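Local coordinates for protein 2''-aminoglycoside nucleotidyltransferase (Klebsiella pneumoniae, PDB 4WQK) that inactivates aminoglycosides such as kanamycin, gentamicin and tobramycin by magnesium-dependent transfer of a nucleotide to their 2''-hydroxyl group, at residues 75-80 with 86-91. Residues are numbered along the deposited sequence; the frame is centred on the assembly and turned at random.
Sequences YGFLAE and LDCEPA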
ATOM      1  N   TYR A  75      11.027   7.769   3.772  1.00 35.67           N
ATOM      2  CA  TYR A  75      10.731   7.021   2.543  1.00 35.82           C
ATOM      3  C   TYR A  75       9.349   7.232   1.986  1.00 33.03           C
ATOM      4  O   TYR A  75       8.726   6.271   1.563  1.00 38.72           O
ATOM      5  CB  TYR A  75      10.913   5.528   2.774  1.00 47.28           C
ATOM      6  CG  TYR A  75      12.325   5.169   3.089  1.00 50.99           C
ATOM      7  CD1 TYR A  75      13.274   5.071   2.078  1.00 58.26           C
ATOM      8  CD2 TYR A  75      12.729   4.951   4.399  1.00 51.51           C
ATOM      9  CE1 TYR A  75      14.582   4.750   2.360  1.00 57.83           C
ATOM     10  CE2 TYR A  75      14.035   4.633   4.693  1.00 61.61           C
ATOM     11  CZ  TYR A  75      14.959   4.532   3.670  1.00 67.23           C
ATOM     12  OH  TYR A  75      16.263   4.209   3.963  1.00 69.74           O
ATOM     13  N   GLY A  76       8.906   8.475   1.943  1.00 30.70           N
ATOM     14  CA  GLY A  76       7.608   8.830   1.400  1.00 32.69           C
ATOM     15  C   GLY A  76       7.124  10.138   1.992  1.00 25.42           C
ATOM     16  O   GLY A  76       7.942  10.927   2.499  1.00 27.92           O
ATOM     17  N   PHE A  77       5.817  10.388   1.902  1.00 21.74           N
ATOM     18  CA  PHE A  77       5.241  11.607   2.456  1.00 22.23           C
ATOM     19  C   PHE A  77       3.800  11.327   2.865  1.00 20.52           C
ATOM     20  O   PHE A  77       3.209  10.358   2.362  1.00 21.05           O
ATOM     21  CB  PHE A  77       5.323  12.781   1.449  1.00 21.36           C
ATOM     22  CG  PHE A  77       4.478  12.606   0.186  1.00 22.20           C
ATOM     23  CD1 PHE A  77       3.158  13.034   0.153  1.00 19.87           C
ATOM     24  CD2 PHE A  77       5.000  12.006  -0.950  1.00 19.87           C
ATOM     25  CE1 PHE A  77       2.391  12.900  -0.994  1.00 21.50           C
ATOM     26  CE2 PHE A  77       4.223  11.851  -2.095  1.00 21.01           C
ATOM     27  CZ  PHE A  77       2.920  12.304  -2.110  1.00 21.73           C
ATOM     28  N   LEU A  78       3.274  12.145   3.777  1.00 19.57           N
ATOM     29  CA  LEU A  78       1.853  12.140   4.179  1.00 19.56           C
ATOM     30  C   LEU A  78       1.188  13.334   3.542  1.00 22.98           C
ATOM     31  O   LEU A  78       1.755  14.439   3.508  1.00 24.99           O
ATOM     32  CB  LEU A  78       1.663  12.198   5.707  1.00 21.60           C
ATOM     33  CG  LEU A  78       2.450  11.160   6.500  1.00 25.59           C
ATOM     34  CD1 LEU A  78       2.253  11.367   8.028  1.00 28.69           C
ATOM     35  CD2 LEU A  78       2.077   9.751   6.050  1.00 27.04           C
ATOM     36  N   ALA A  79       0.005  13.098   2.980  1.00 20.32           N
ATOM     37  CA  ALA A  79      -0.823  14.187   2.472  1.00 20.22           C
ATOM     38  C   ALA A  79      -2.186  14.143   3.135  1.00 19.75           C
ATOM     39  O   ALA A  79      -2.625  13.091   3.630  1.00 23.16           O
ATOM     40  CB  ALA A  79      -0.983  14.069   0.979  1.00 20.51           C
ATOM     41  N   GLU A  80      -2.843  15.296   3.211  1.00 21.84           N
ATOM     42  CA  GLU A  80      -4.216  15.313   3.694  1.00 24.91           C
ATOM     43  C   GLU A  80      -5.115  15.925   2.639  1.00 27.39           C
ATOM     44  O   GLU A  80      -4.750  16.882   1.973  1.00 25.35           O
ATOM     45  CB  GLU A  80      -4.359  16.078   5.026  1.00 31.83           C
ATOM     46  CG  GLU A  80      -3.964  17.525   4.992  1.00 47.26           C
ATOM     47  CD  GLU A  80      -4.255  18.225   6.313  1.00 55.32           C
ATOM     48  OE1 GLU A  80      -3.738  17.779   7.368  1.00 56.53           O
ATOM     49  OE2 GLU A  80      -5.022  19.217   6.291  1.00 59.81           O
ATOM     50  N   LEU A  86      -3.432  10.488   3.390  1.00 19.47           N
ATOM     51  CA  LEU A  86      -2.781   9.634   2.410  1.00 18.87           C
ATOM     52  C   LEU A  86      -1.344   9.351   2.836  1.00 19.83           C
ATOM     53  O   LEU A  86      -0.551  10.288   3.030  1.00 23.65           O
ATOM     54  CB  LEU A  86      -2.732  10.301   1.041  1.00 20.57           C
ATOM     55  CG  LEU A  86      -4.005  10.824   0.412  1.00 21.21           C
ATOM     56  CD1 LEU A  86      -3.665  11.262  -1.003  1.00 25.16           C
ATOM     57  CD2 LEU A  86      -5.033   9.715   0.440  1.00 22.73           C
ATOM     58  N   ASP A  87      -0.992   8.079   2.905  1.00 16.61           N
ATOM     59  CA  ASP A  87       0.367   7.669   3.333  1.00 17.60           C
ATOM     60  C   ASP A  87       1.062   7.132   2.092  1.00 16.89           C
ATOM     61  O   ASP A  87       0.741   6.037   1.636  1.00 18.11           O
ATOM     62  CB  ASP A  87       0.244   6.615   4.435  1.00 21.13           C
ATOM     63  CG  ASP A  87       1.584   6.117   4.959  1.00 25.24           C
ATOM     64  OD1 ASP A  87       2.635   6.471   4.416  1.00 25.89           O
ATOM     65  OD2 ASP A  87       1.552   5.331   5.941  1.00 28.78           O
ATOM     66  N   CYS A  88       1.972   7.924   1.527  1.00 15.59           N
ATOM     67  CA  CYS A  88       2.442   7.695   0.183  1.00 17.60           C
ATOM     68  C   CYS A  88       3.913   7.262   0.146  1.00 15.59           C
ATOM     69  O   CYS A  88       4.745   7.927   0.759  1.00 19.67           O
ATOM     70  CB  CYS A  88       2.287   8.981  -0.627  1.00 18.29           C
ATOM     71  SG  CYS A  88       0.587   9.519  -0.788  1.00 18.77           S
ATOM     72  N   GLU A  89       4.223   6.159  -0.537  1.00 15.54           N
ATOM     73  CA  GLU A  89       5.618   5.754  -0.658  1.00 16.79           C
ATOM     74  C   GLU A  89       6.009   5.475  -2.111  1.00 15.78           C
ATOM     75  O   GLU A  89       5.199   4.967  -2.904  1.00 15.60           O
ATOM     76  CB  GLU A  89       5.905   4.528   0.214  1.00 22.01           C
ATOM     77  CG  GLU A  89       5.175   3.269  -0.140  1.00 30.33           C
ATOM     78  CD  GLU A  89       5.705   2.062   0.661  1.00 38.96           C
ATOM     79  OE1 GLU A  89       6.911   2.013   0.936  1.00 36.08           O
ATOM     80  OE2 GLU A  89       4.921   1.178   1.027  1.00 51.01           O
ATOM     81  N   PRO A  90       7.253   5.808  -2.459  1.00 15.36           N
ATOM     82  CA  PRO A  90       7.694   5.622  -3.851  1.00 15.40           C
ATOM     83  C   PRO A  90       8.064   4.176  -4.159  1.00 17.00           C
ATOM     84  O   PRO A  90       8.509   3.401  -3.283  1.00 19.55           O
ATOM     85  CB  PRO A  90       8.942   6.501  -3.952  1.00 16.59           C
ATOM     86  CG  PRO A  90       9.500   6.494  -2.536  1.00 18.16           C
ATOM     87  CD  PRO A  90       8.245   6.538  -1.651  1.00 16.59           C
ATOM     88  N   ALA A  91       7.885   3.833  -5.435  1.00 15.45           N
ATOM     89  CA  ALA A  91       8.474   2.627  -6.012  1.00 17.33           C
ATOM     90  C   ALA A  91       9.278   3.089  -7.221  1.00 15.06           C
ATOM     91  O   ALA A  91       8.965   4.107  -7.833  1.00 18.32           O
ATOM     92  CB  ALA A  91       7.421   1.630  -6.404  1.00 17.67           C
TER
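Phe77 lays one face of its ring on the side chain of Cys88. Cys88 CB sits over that face, 3.8 Å from the Phe77 ring centroid and 14° off the normal, a CH-pi contact. Cys88 SG approaches the Phe77 ring obliquely, 4.3 Å from its centroid, a sulfur-aromatic contact. The ring gets there because Phe77 CG stands between the backbone N and the carbonyl carbon (chi1 66°), which leans its end over the neighbouring strand. Ala79 and Leu86 add an apolar pair on this face of the sheet, Ala79 CB to Leu86 CB 4.2 Å.

Leu78 and Asp87 project together from the opposite face of the hairpin. Leu78 CD2 comes within 3.7 Å of Asp87 OD1, so a methyl group lies beside the carboxylate. The second oxygen, OD2, binds a magnesium ion.

The two segments are the arms of an antiparallel beta hairpin in the N-terminal domain, part of the mixed sheet of the nucleotidyltransferase fold. Two pairs of backbone hydrogen bonds join them. Phe77 with Cys88 and Ala79 with Leu86 are the hydrogen-bonded antiparallel pairs. Leu86 N to Ala79 O is short, 2.7 Å, and nearly straight at 178°. Toward the open end, Gly76, with no side chain, lets its CA come within 3.1 Å of Cys88 O in a CA-H...O contact. Beyond it, Pro90 CD packs 3.3 Å from Tyr75 O.

Asp45 and Asp47 complete the metal site with Asp87, which is inferred to be the proton acceptor. Backbone hydrogen bonds from Asp87 to Ile46 and Leu48 join its strand to strand 46-51, which carries Asp47 and follows directly on Asp45. Helix 55-64 packs on Phe77, Ala79 and Leu86, and Phe50 meets both Phe77 and Cys88.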